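Local coordinates for assembly chaperone of ribosomal protein L4 (Acl4) (Chaetomium thermophilum, PDB 5TQB) that probably acts as a dedicated assembly chaperone, holding ribosomal protein L4 with an all-helical tetratricopeptide-repeat scaffold until it joins the ribosome, at residues L15-E21 with Q50-L55; A23-R28 with L47-I51; R39-A43 with E79-G83; Y65-V69 with E86-L91. All coordinates share one frame; numbering follows the deposited sequence.

In the fold
Helix 41-54 serves contacts 1, 2 and 3, which with contact 4 run through one end of a tetratricopeptide-type array. Contacts 1 and 2 both join it to helix 20-32, share Gln50 and Ile51, and have centres about 7 Å apart; contact 1 also brings in the end of helix 4-16. Contact 2 is buried and almost wholly apolar, whereas contact 1, at the turn, is only partly buried and borders the bound partner chain. Contact 3, also partly buried, joins the other end of helix 41-54 to helix 79-82 by hydrogen bonds. Contact 4, buried like contact 2, adds aromatic packing and is tied to the others by Gln50 with Glu86 and by Gly82 with Lys87.

Contact 1. Residues L15-E21 with Q50-L55; sequences LEEGDIE and QIHVEL
Ile20 and Leu55 lie alongside one another, running opposite ways, and CG2 of Ile20 comes within 3.3 Å of CD2 of Leu55, a tight approach. The two branches of Ile20 divide the work. CG1 stands anti to the carbonyl carbon (chi1 -56°), and the extended chain beyond it carries CD1 to 3.8 Å from CB of Glu54, across that side chain at about a right angle. CG2, on the other branch, serves Leu55 and also lies 3.9 Å from CG2 of Ile51. Glu21 starts out pointing away, but a bend at chi2 (-59°) brings its OE2 back to 3.5 Å from CD2 of Leu55. All this happens beside the turn of a helical hairpin like those of tetratricopeptide repeats: Gly18, with positive phi, is the C-prime residue of a Schellman motif that ends helix 4-16, and Asp19 then N-caps helix 20-32. The opposing segment 50-55 lies in the predicted repeat. From the last turn of helix 4-16, Leu15 sets both methyls against Ile51, CD1 and CD2 each 4.0 Å from its CG1. CD2 also rests 3.8 Å from OE1 of Gln50, whose NE2 is engaged by Glu86. Glu54 turns its carboxylate toward the chain of another protein, presumably L4, where polar side chains bind both oxygens.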
loop_
_atom_site.group_PDB
_atom_site.type_symbol
_atom_site.label_atom_id
_atom_site.label_comp_id
_atom_site.label_asym_id
_atom_site.label_seq_id
_atom_site.Cartn_x
_atom_site.Cartn_y
_atom_site.Cartn_z
ATOM N N LEU B 15 15.460 -10.847 -0.765
ATOM C CA LEU B 15 14.368 -10.182 -1.452
ATOM C C LEU B 15 13.415 -9.554 -0.436
ATOM O O LEU B 15 12.933 -8.439 -0.632
ATOM C CB LEU B 15 13.625 -11.181 -2.341
ATOM C CG LEU B 15 12.584 -10.611 -3.306
ATOM C CD1 LEU B 15 13.209 -9.631 -4.284
ATOM C CD2 LEU B 15 11.902 -11.737 -4.059
ATOM N N GLU B 16 13.164 -10.270 0.655
ATOM C CA GLU B 16 12.265 -9.791 1.700
ATOM C C GLU B 16 12.885 -8.659 2.518
ATOM O O GLU B 16 12.189 -7.998 3.288
ATOM C CB GLU B 16 11.868 -10.936 2.632
ATOM C CG GLU B 16 10.918 -11.946 2.011
ATOM C CD GLU B 16 10.470 -13.012 2.996
ATOM O OE1 GLU B 16 10.920 -12.975 4.163
ATOM O OE2 GLU B 16 9.665 -13.885 2.608
ATOM N N GLU B 17 14.189 -8.448 2.357
ATOM C CA GLU B 17 14.892 -7.364 3.044
ATOM C C GLU B 17 15.108 -6.172 2.119
ATOM O O GLU B 17 15.803 -5.223 2.476
ATOM C CB GLU B 17 16.247 -7.845 3.575
ATOM C CG GLU B 17 16.157 -8.651 4.855
ATOM C CD GLU B 17 17.515 -9.088 5.378
ATOM O OE1 GLU B 17 18.517 -8.373 5.142
ATOM O OE2 GLU B 17 17.576 -10.153 6.029
ATOM N N GLY B 18 14.523 -6.232 0.926
ATOM C CA GLY B 18 14.638 -5.151 -0.034
ATOM C C GLY B 18 16.000 -5.069 -0.703
ATOM O O GLY B 18 16.323 -4.062 -1.336
ATOM N N ASP B 19 16.799 -6.125 -0.567
ATOM C CA ASP B 19 18.117 -6.174 -1.198
ATOM C C ASP B 19 18.021 -6.954 -2.508
ATOM O O ASP B 19 18.555 -8.056 -2.637
ATOM C CB ASP B 19 19.147 -6.807 -0.257
ATOM C CG ASP B 19 20.574 -6.587 -0.723
ATOM O OD1 ASP B 19 20.774 -6.309 -1.927
ATOM O OD2 ASP B 19 21.501 -6.689 0.113
ATOM N N ILE B 20 17.347 -6.351 -3.481
ATOM C CA ILE B 20 16.988 -7.022 -4.728
ATOM C C ILE B 20 18.203 -7.358 -5.593
ATOM O O ILE B 20 18.244 -8.411 -6.228
ATOM C CB ILE B 20 15.989 -6.160 -5.536
ATOM C CG1 ILE B 20 14.759 -5.851 -4.676
ATOM C CG2 ILE B 20 15.569 -6.875 -6.817
ATOM C CD1 ILE B 20 13.804 -4.858 -5.291
ATOM N N GLU B 21 19.189 -6.469 -5.616
ATOM C CA GLU B 21 20.380 -6.670 -6.438
ATOM C C GLU B 21 21.113 -7.956 -6.057
ATOM O O GLU B 21 21.442 -8.777 -6.913
ATOM C CB GLU B 21 21.330 -5.478 -6.294
ATOM C CG GLU B 21 20.687 -4.123 -6.561
ATOM C CD GLU B 21 20.092 -4.014 -7.953
ATOM O OE1 GLU B 21 20.600 -4.683 -8.879
ATOM O OE2 GLU B 21 19.112 -3.258 -8.117
ATOM N N GLN B 50 10.023 -13.224 -9.841
ATOM C CA GLN B 50 9.655 -12.223 -8.837
ATOM C C GLN B 50 10.713 -11.131 -8.749
ATOM O O GLN B 50 10.392 -9.948 -8.666
ATOM C CB GLN B 50 9.526 -12.853 -7.445
ATOM C CG GLN B 50 8.488 -13.951 -7.309
ATOM C CD GLN B 50 8.615 -14.721 -5.998
ATOM O OE1 GLN B 50 9.511 -14.465 -5.199
ATOM N NE2 GLN B 50 7.713 -15.670 -5.779
ATOM N N ILE B 51 11.976 -11.540 -8.755
ATOM C CA ILE B 51 13.079 -10.609 -8.558
ATOM C C ILE B 51 13.144 -9.597 -9.687
ATOM O O ILE B 51 13.305 -8.402 -9.451
ATOM C CB ILE B 51 14.428 -11.350 -8.445
ATOM C CG1 ILE B 51 14.476 -12.148 -7.143
ATOM C CG2 ILE B 51 15.600 -10.367 -8.479
ATOM C CD1 ILE B 51 15.582 -13.207 -7.092
ATOM N N HIS B 52 13.014 -10.079 -10.915
ATOM C CA HIS B 52 13.114 -9.204 -12.068
ATOM C C HIS B 52 11.858 -8.351 -12.249
ATOM O O HIS B 52 11.903 -7.310 -12.900
ATOM C CB HIS B 52 13.442 -10.019 -13.317
ATOM C CG HIS B 52 14.868 -10.473 -13.362
ATOM N ND1 HIS B 52 15.332 -11.544 -12.629
ATOM C CD2 HIS B 52 15.938 -9.980 -14.027
ATOM C CE1 HIS B 52 16.623 -11.702 -12.855
ATOM N NE2 HIS B 52 17.016 -10.766 -13.700
ATOM N N VAL B 53 10.747 -8.782 -11.660
ATOM C CA VAL B 53 9.544 -7.956 -11.622
ATOM C C VAL B 53 9.808 -6.776 -10.708
ATOM O O VAL B 53 9.523 -5.631 -11.052
ATOM C CB VAL B 53 8.318 -8.750 -11.106
ATOM C CG1 VAL B 53 7.321 -7.847 -10.370
ATOM C CG2 VAL B 53 7.632 -9.470 -12.251
ATOM N N GLU B 54 10.357 -7.067 -9.536
ATOM C CA GLU B 54 10.659 -6.033 -8.560
ATOM C C GLU B 54 11.727 -5.079 -9.093
ATOM O O GLU B 54 11.804 -3.930 -8.665
ATOM C CB GLU B 54 11.116 -6.667 -7.246
ATOM C CG GLU B 54 10.111 -7.652 -6.661
ATOM C CD GLU B 54 9.444 -7.143 -5.396
ATOM O OE1 GLU B 54 8.247 -7.440 -5.188
ATOM O OE2 GLU B 54 10.118 -6.454 -4.603
ATOM N N LEU B 55 12.540 -5.558 -10.033
ATOM C CA LEU B 55 13.578 -4.733 -10.652
ATOM C C LEU B 55 13.036 -3.863 -11.785
ATOM O O LEU B 55 13.716 -2.948 -12.252
ATOM C CB LEU B 55 14.700 -5.611 -11.208
ATOM C CG LEU B 55 15.710 -6.203 -10.221
ATOM C CD1 LEU B 55 16.694 -7.109 -10.959
ATOM C CD2 LEU B 55 16.451 -5.110 -9.458
#

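Contact 2. Residues A23-R28 with L47-I51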
loop_
_atom_site.group_PDB
_atom_site.type_symbol
_atom_site.label_atom_id
_atom_site.label_comp_id
_atom_site.label_asym_id
_atom_site.label_seq_id
_atom_site.Cartn_x
_atom_site.Cartn_y
_atom_site.Cartn_z
ATOM N N ALA B 23 19.954 -10.431 -4.286
ATOM C CA ALA B 23 19.044 -11.559 -4.443
ATOM C C ALA B 23 19.139 -12.137 -5.847
ATOM O O ALA B 23 19.148 -13.351 -6.029
ATOM C CB ALA B 23 17.617 -11.131 -4.147
ATOM N N ALA B 24 19.202 -11.263 -6.844
ATOM C CA ALA B 24 19.296 -11.709 -8.225
ATOM C C ALA B 24 20.580 -12.500 -8.425
ATOM O O ALA B 24 20.593 -13.520 -9.110
ATOM C CB ALA B 24 19.250 -10.527 -9.167
ATOM N N LYS B 25 21.662 -12.029 -7.820
ATOM C CA LYS B 25 22.939 -12.714 -7.936
ATOM C C LYS B 25 22.869 -14.096 -7.300
ATOM O O LYS B 25 23.285 -15.080 -7.907
ATOM C CB LYS B 25 24.053 -11.894 -7.291
ATOM C CG LYS B 25 24.450 -10.665 -8.080
ATOM C CD LYS B 25 25.701 -10.026 -7.499
ATOM C CE LYS B 25 26.115 -8.793 -8.287
ATOM N NZ LYS B 25 27.439 -8.260 -7.851
ATOM N N VAL B 26 22.336 -14.173 -6.084
ATOM C CA VAL B 26 22.268 -15.446 -5.367
ATOM C C VAL B 26 21.280 -16.403 -6.032
ATOM O O VAL B 26 21.518 -17.610 -6.081
ATOM C CB VAL B 26 21.892 -15.243 -3.879
ATOM C CG1 VAL B 26 21.751 -16.581 -3.165
ATOM C CG2 VAL B 26 22.945 -14.394 -3.175
ATOM N N ALA B 27 20.181 -15.859 -6.545
ATOM C CA ALA B 27 19.166 -16.660 -7.227
ATOM C C ALA B 27 19.703 -17.206 -8.543
ATOM O O ALA B 27 19.352 -18.311 -8.954
ATOM C CB ALA B 27 17.909 -15.833 -7.471
ATOM N N ARG B 28 20.553 -16.428 -9.204
ATOM C CA ARG B 28 21.159 -16.867 -10.453
ATOM C C ARG B 28 22.096 -18.045 -10.190
ATOM O O ARG B 28 21.945 -19.110 -10.792
ATOM C CB ARG B 28 21.896 -15.703 -11.127
ATOM C CG ARG B 28 22.945 -16.097 -12.170
ATOM C CD ARG B 28 22.419 -17.051 -13.246
ATOM N NE ARG B 28 21.217 -16.561 -13.913
ATOM C CZ ARG B 28 20.570 -17.224 -14.869
ATOM N NH1 ARG B 28 21.004 -18.411 -15.274
ATOM N NH2 ARG B 28 19.486 -16.702 -15.419
ATOM N N LEU B 47 11.257 -17.616 -8.556
ATOM C CA LEU B 47 11.947 -16.630 -7.736
ATOM C C LEU B 47 12.677 -15.615 -8.601
ATOM O O LEU B 47 12.608 -14.413 -8.358
ATOM C CB LEU B 47 12.935 -17.320 -6.797
ATOM C CG LEU B 47 13.789 -16.405 -5.923
ATOM C CD1 LEU B 47 12.915 -15.553 -5.031
ATOM C CD2 LEU B 47 14.758 -17.231 -5.088
ATOM N N LEU B 48 13.379 -16.105 -9.614
ATOM C CA LEU B 48 14.047 -15.226 -10.561
ATOM C C LEU B 48 13.031 -14.324 -11.266
ATOM O O LEU B 48 13.348 -13.198 -11.652
ATOM C CB LEU B 48 14.839 -16.050 -11.578
ATOM C CG LEU B 48 16.222 -16.509 -11.112
ATOM C CD1 LEU B 48 16.745 -17.628 -11.999
ATOM C CD2 LEU B 48 17.189 -15.344 -11.109
ATOM N N GLY B 49 11.804 -14.820 -11.412
ATOM C CA GLY B 49 10.732 -14.046 -12.007
ATOM C C GLY B 49 10.295 -12.905 -11.107
ATOM O O GLY B 49 10.194 -11.763 -11.560
ATOM N N GLN B 50 10.023 -13.224 -9.841
ATOM C CA GLN B 50 9.655 -12.223 -8.837
ATOM C C GLN B 50 10.713 -11.131 -8.749
ATOM O O GLN B 50 10.392 -9.948 -8.666
ATOM C CB GLN B 50 9.526 -12.853 -7.445
ATOM C CG GLN B 50 8.488 -13.951 -7.309
ATOM C CD GLN B 50 8.615 -14.721 -5.998
ATOM O OE1 GLN B 50 9.511 -14.465 -5.199
ATOM N NE2 GLN B 50 7.713 -15.670 -5.779
ATOM N N ILE B 51 11.976 -11.540 -8.755
ATOM C CA ILE B 51 13.079 -10.609 -8.558
ATOM C C ILE B 51 13.144 -9.597 -9.687
ATOM O O ILE B 51 13.305 -8.402 -9.451
ATOM C CB ILE B 51 14.428 -11.350 -8.445
ATOM C CG1 ILE B 51 14.476 -12.148 -7.143
ATOM C CG2 ILE B 51 15.600 -10.367 -8.479
ATOM C CD1 ILE B 51 15.582 -13.207 -7.092
#
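Ala27 points its CB into a pocket of branched side chains, with CD1 of Ile51 at 3.5 Å from that methyl and CD2 of Leu48 at 3.7 Å from it. CD2 of Leu47 completes the group at a looser 4.2 Å from Ala27 CB. Ile51 grips the facing helix with both branches. Its CG1 lies beside the backbone N (chi1 -69°) and sends CD1 between Ala27 and Ala23, while CG2 reaches Ala24, 3.7 Å from the CB there. Leu48 starts out along the flank, yet its CD2 turns in over the backbone at Arg28, 4.0 Å from that residue's N. The small alanines give the branched side chains room between helices 20-32 and 41-54, which run nearly antiparallel, their local axes 9.9 Å apart at 162°. Farther out, Tyr64 of helix 58-71 packs on Leu48 and its OH is hydrogen-bonded to NH2 of Arg28, whereas Leu14 and Ala11 of helix 4-16 back Ala23 and Leu47. No hydrogen bond links the two segments, which implies that the pairing rests on close shape fit and the burial of hydrocarbon.

Contact 3. Residues R39-A43 with E79-G83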
loop_
_atom_site.group_PDB
_atom_site.type_symbol
_atom_site.label_atom_id
_atom_site.label_comp_id
_atom_site.label_asym_id
_atom_site.label_seq_id
_atom_site.Cartn_x
_atom_site.Cartn_y
_atom_site.Cartn_z
ATOM N N ARG B 39 15.119 -30.558 -9.525
ATOM C CA ARG B 39 13.958 -30.736 -8.664
ATOM C C ARG B 39 13.282 -29.393 -8.368
ATOM O O ARG B 39 12.055 -29.281 -8.422
ATOM C CB ARG B 39 14.426 -31.400 -7.362
ATOM C CG ARG B 39 13.338 -31.953 -6.456
ATOM C CD ARG B 39 13.956 -32.831 -5.352
ATOM N NE ARG B 39 12.960 -33.304 -4.388
ATOM C CZ ARG B 39 12.747 -32.769 -3.188
ATOM N NH1 ARG B 39 13.465 -31.737 -2.766
ATOM N NH2 ARG B 39 11.813 -33.277 -2.395
ATOM N N HIS B 40 14.092 -28.379 -8.066
ATOM C CA HIS B 40 13.584 -27.059 -7.679
ATOM C C HIS B 40 13.602 -26.048 -8.825
ATOM O O HIS B 40 13.619 -24.841 -8.589
ATOM C CB HIS B 40 14.401 -26.495 -6.512
ATOM C CG HIS B 40 14.013 -27.045 -5.177
ATOM N ND1 HIS B 40 14.459 -28.264 -4.718
ATOM C CD2 HIS B 40 13.226 -26.538 -4.200
ATOM C CE1 HIS B 40 13.962 -28.488 -3.514
ATOM N NE2 HIS B 40 13.211 -27.453 -3.175
ATOM N N ALA B 41 13.598 -26.534 -10.060
ATOM C CA ALA B 41 13.668 -25.651 -11.224
ATOM C C ALA B 41 12.499 -24.661 -11.250
ATOM O O ALA B 41 12.696 -23.464 -11.465
ATOM C CB ALA B 41 13.706 -26.469 -12.504
ATOM N N GLY B 42 11.294 -25.157 -10.996
ATOM C CA GLY B 42 10.112 -24.317 -11.010
ATOM C C GLY B 42 10.160 -23.209 -9.979
ATOM O O GLY B 42 9.878 -22.046 -10.282
ATOM N N ALA B 43 10.511 -23.570 -8.751
ATOM C CA ALA B 43 10.600 -22.602 -7.668
ATOM C C ALA B 43 11.718 -21.604 -7.940
ATOM O O ALA B 43 11.583 -20.420 -7.652
ATOM C CB ALA B 43 10.836 -23.317 -6.346
ATOM N N GLU B 79 4.106 -26.409 -4.217
ATOM C CA GLU B 79 4.554 -25.026 -4.374
ATOM C C GLU B 79 6.037 -24.882 -4.072
ATOM O O GLU B 79 6.730 -24.057 -4.671
ATOM C CB GLU B 79 3.765 -24.088 -3.451
ATOM C CG GLU B 79 2.380 -23.695 -3.965
ATOM C CD GLU B 79 1.851 -22.404 -3.337
ATOM O OE1 GLU B 79 2.379 -21.974 -2.288
ATOM O OE2 GLU B 79 0.902 -21.815 -3.902
ATOM N N GLU B 80 6.517 -25.696 -3.139
ATOM C CA GLU B 80 7.894 -25.614 -2.671
ATOM C C GLU B 80 8.885 -26.025 -3.762
ATOM O O GLU B 80 10.004 -25.510 -3.820
ATOM C CB GLU B 80 8.065 -26.495 -1.428
ATOM C CG GLU B 80 9.362 -26.274 -0.666
ATOM C CD GLU B 80 10.441 -27.272 -1.036
ATOM O OE1 GLU B 80 11.625 -26.877 -1.078
ATOM O OE2 GLU B 80 10.108 -28.450 -1.277
ATOM N N LEU B 81 8.468 -26.947 -4.629
ATOM C CA LEU B 81 9.328 -27.434 -5.705
ATOM C C LEU B 81 9.099 -26.695 -7.022
ATOM O O LEU B 81 10.060 -26.326 -7.699
ATOM C CB LEU B 81 9.113 -28.935 -5.917
ATOM C CG LEU B 81 9.433 -29.843 -4.724
ATOM C CD1 LEU B 81 9.178 -31.301 -5.073
ATOM C CD2 LEU B 81 10.871 -29.654 -4.252
ATOM N N GLY B 82 7.830 -26.483 -7.376
ATOM C CA GLY B 82 7.462 -25.972 -8.688
ATOM C C GLY B 82 7.092 -24.497 -8.760
ATOM O O GLY B 82 6.877 -23.964 -9.852
ATOM N N GLY B 83 7.000 -23.838 -7.609
ATOM C CA GLY B 83 6.738 -22.408 -7.567
ATOM C C GLY B 83 5.300 -22.030 -7.251
ATOM O O GLY B 83 5.061 -21.001 -6.620
#
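Ala43 N, in the first turn of helix 41-54, donates a hydrogen bond to Leu81 O at 3.0 Å, from above the carbonyl plane, and the backbones run so close that the CA atoms of Gly42 and Gly82 are 3.9 Å apart. Gly42 permits this, for with no side chain in the way its CA lies 3.5 Å from the carbonyl O of Gly82. Gly83, with positive phi, then leads the chain out of helix 79-82. Among the side chains, His40 is gripped in two ways. At its edge, NE2 gives a nearly straight bond of 2.7 Å and 165° to OE1 of Glu80; OE1 lies in the His40 ring plane, while NE2 meets it from above the carboxylate plane, the two planes standing 67° apart. Glu80 gets there by a bend at chi2 (-97°), and Lys5 forms a salt bridge with the same oxygen, so the carboxylate probably stays charged. Over one ring face, CD2 of Leu81 makes a CH-pi contact, 3.6 Å from the centroid of His40. The same methyl lies over a face of the Arg39 guanidinium, 3.6 Å from NH1. A leucine in place of His40 would probably leave OE1 of Glu80 to Lys5 without its ring N-H and take the flat surface from under the Leu81 methyl. The site is a helix N-terminus met by a carbonyl of the short helix 79-82, distant in sequence, at the start of the predicted tetratricopeptide repeat.

Contact 4. Residues Y65-V69 with E86-L91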
loop_
_atom_site.group_PDB
_atom_site.type_symbol
_atom_site.label_atom_id
_atom_site.label_comp_id
_atom_site.label_asym_id
_atom_site.label_seq_id
_atom_site.Cartn_x
_atom_site.Cartn_y
_atom_site.Cartn_z
ATOM N N TYR B 65 9.330 -16.640 -15.862
ATOM C CA TYR B 65 8.026 -17.181 -15.513
ATOM C C TYR B 65 7.567 -18.177 -16.578
ATOM O O TYR B 65 6.937 -19.183 -16.259
ATOM C CB TYR B 65 7.005 -16.047 -15.352
ATOM C CG TYR B 65 7.010 -15.379 -13.989
ATOM C CD1 TYR B 65 6.921 -16.129 -12.824
ATOM C CD2 TYR B 65 7.102 -13.997 -13.868
ATOM C CE1 TYR B 65 6.925 -15.525 -11.579
ATOM C CE2 TYR B 65 7.104 -13.381 -12.625
ATOM C CZ TYR B 65 7.014 -14.151 -11.484
ATOM O OH TYR B 65 7.015 -13.545 -10.242
ATOM N N ALA B 66 7.898 -17.904 -17.837
ATOM C CA ALA B 66 7.562 -18.809 -18.936
ATOM C C ALA B 66 8.329 -20.128 -18.827
ATOM O O ALA B 66 7.773 -21.206 -19.052
ATOM C CB ALA B 66 7.856 -18.142 -20.270
ATOM N N ALA B 67 9.611 -20.037 -18.486
ATOM C CA ALA B 67 10.446 -21.222 -18.327
ATOM C C ALA B 67 9.958 -22.056 -17.148
ATOM O O ALA B 67 10.026 -23.283 -17.172
ATOM C CB ALA B 67 11.895 -20.824 -18.132
ATOM N N ALA B 68 9.454 -21.385 -16.119
ATOM C CA ALA B 68 8.917 -22.075 -14.955
ATOM C C ALA B 68 7.697 -22.905 -15.342
ATOM O O ALA B 68 7.502 -24.015 -14.837
ATOM C CB ALA B 68 8.566 -21.077 -13.865
ATOM N N VAL B 69 6.884 -22.374 -16.250
ATOM C CA VAL B 69 5.700 -23.086 -16.718
ATOM C C VAL B 69 6.094 -24.339 -17.492
ATOM O O VAL B 69 5.510 -25.404 -17.301
ATOM C CB VAL B 69 4.819 -22.182 -17.602
ATOM C CG1 VAL B 69 3.713 -22.984 -18.286
ATOM C CG2 VAL B 69 4.215 -21.072 -16.766
ATOM N N GLU B 86 1.458 -18.885 -9.034
ATOM C CA GLU B 86 1.886 -17.497 -9.192
ATOM C C GLU B 86 2.388 -17.199 -10.600
ATOM O O GLU B 86 2.070 -16.152 -11.171
ATOM C CB GLU B 86 2.983 -17.179 -8.166
ATOM C CG GLU B 86 3.540 -15.762 -8.233
ATOM C CD GLU B 86 4.736 -15.548 -7.314
ATOM O OE1 GLU B 86 4.857 -16.279 -6.309
ATOM O OE2 GLU B 86 5.560 -14.650 -7.606
ATOM N N LYS B 87 3.166 -18.122 -11.157
ATOM C CA LYS B 87 3.746 -17.930 -12.486
ATOM C C LYS B 87 2.691 -17.778 -13.592
ATOM O O LYS B 87 2.907 -17.050 -14.562
ATOM C CB LYS B 87 4.704 -19.076 -12.824
ATOM C CG LYS B 87 4.093 -20.466 -12.740
ATOM C CD LYS B 87 5.166 -21.540 -12.905
ATOM C CE LYS B 87 4.602 -22.947 -12.769
ATOM N NZ LYS B 87 4.214 -23.284 -11.368
ATOM N N PHE B 88 1.559 -18.464 -13.455
ATOM C CA PHE B 88 0.493 -18.357 -14.448
ATOM C C PHE B 88 -0.132 -16.971 -14.394
ATOM O O PHE B 88 -0.408 -16.362 -15.428
ATOM C CB PHE B 88 -0.584 -19.419 -14.215
ATOM C CG PHE B 88 -0.078 -20.828 -14.323
ATOM C CD1 PHE B 88 0.164 -21.397 -15.559
ATOM C CD2 PHE B 88 0.155 -21.580 -13.186
ATOM C CE1 PHE B 88 0.633 -22.695 -15.660
ATOM C CE2 PHE B 88 0.621 -22.878 -13.280
ATOM C CZ PHE B 88 0.858 -23.435 -14.520
ATOM N N LEU B 89 -0.338 -16.477 -13.177
ATOM C CA LEU B 89 -1.009 -15.202 -12.962
ATOM C C LEU B 89 -0.148 -14.047 -13.450
ATOM O O LEU B 89 -0.663 -13.070 -13.999
ATOM C CB LEU B 89 -1.360 -15.021 -11.482
ATOM C CG LEU B 89 -2.110 -16.192 -10.835
ATOM C CD1 LEU B 89 -2.411 -15.902 -9.370
ATOM C CD2 LEU B 89 -3.397 -16.524 -11.583
ATOM N N TRP B 90 1.165 -14.156 -13.258
ATOM C CA TRP B 90 2.074 -13.111 -13.715
ATOM C C TRP B 90 2.162 -13.061 -15.232
ATOM O O TRP B 90 2.279 -11.983 -15.808
ATOM C CB TRP B 90 3.472 -13.291 -13.122
ATOM C CG TRP B 90 3.651 -12.563 -11.828
ATOM C CD1 TRP B 90 3.823 -13.116 -10.594
ATOM C CD2 TRP B 90 3.654 -11.145 -11.635
ATOM N NE1 TRP B 90 3.939 -12.131 -9.646
ATOM C CE2 TRP B 90 3.842 -10.911 -10.259
ATOM C CE3 TRP B 90 3.521 -10.048 -12.494
ATOM C CZ2 TRP B 90 3.898 -9.629 -9.719
ATOM C CZ3 TRP B 90 3.582 -8.773 -11.955
ATOM C CH2 TRP B 90 3.768 -8.574 -10.582
ATOM N N LEU B 91 2.127 -14.225 -15.876
ATOM C CA LEU B 91 2.184 -14.292 -17.334
ATOM C C LEU B 91 0.948 -13.653 -17.953
ATOM O O LEU B 91 1.015 -13.088 -19.048
ATOM C CB LEU B 91 2.313 -15.737 -17.804
ATOM C CG LEU B 91 3.717 -16.335 -17.702
ATOM C CD1 LEU B 91 3.653 -17.842 -17.835
ATOM C CD2 LEU B 91 4.630 -15.744 -18.770
#
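Tyr65 and Trp90 provide the aromatic part of this contact. The Tyr65 ring and the five-membered ring of Trp90 are nearly parallel, 11° apart, but slid so far along that they barely overlap, with centroids 4.7 Å apart. CB of Trp90 lies over that Tyr65 face in a CH-pi contact, 3.9 Å from the ring centroid, while the hydroxyl reaches over the indole, OH standing 3.2 Å from CD1 of Trp90. The hydrogen bonding is thinner: Tyr65 OH donates to OE2 of Glu86 at 3.2 Å, on the anti side and somewhat out of the carboxylate plane. Gln50 of helix 41-54 binds the other oxygen of Glu86 and so helps to position it. Apolar contacts make up the remainder. CG2 of Val69 lies 3.4 Å from CD1 of Leu91, and CG1 of Val69 touches the Phe88 ring. Lys87, with CG between the backbone N and the carbonyl carbon (chi1 56°), lays its chain along helix 58-71, placing CD 3.6 Å from CB of Ala68, and its NZ goes on to Gly84 O and Gly82 O. A serine at Tyr65 would probably open a gap beside Trp90 and leave Glu86 without this donor. The local helix axes pass 9.1 Å apart at 134°, and the Tyr65 side chain sits among Glu86, Lys87, Trp90 and Leu91, a knob into a hole that packs helix 58-71, within the predicted tetratricopeptide repeat, against helix 86-94.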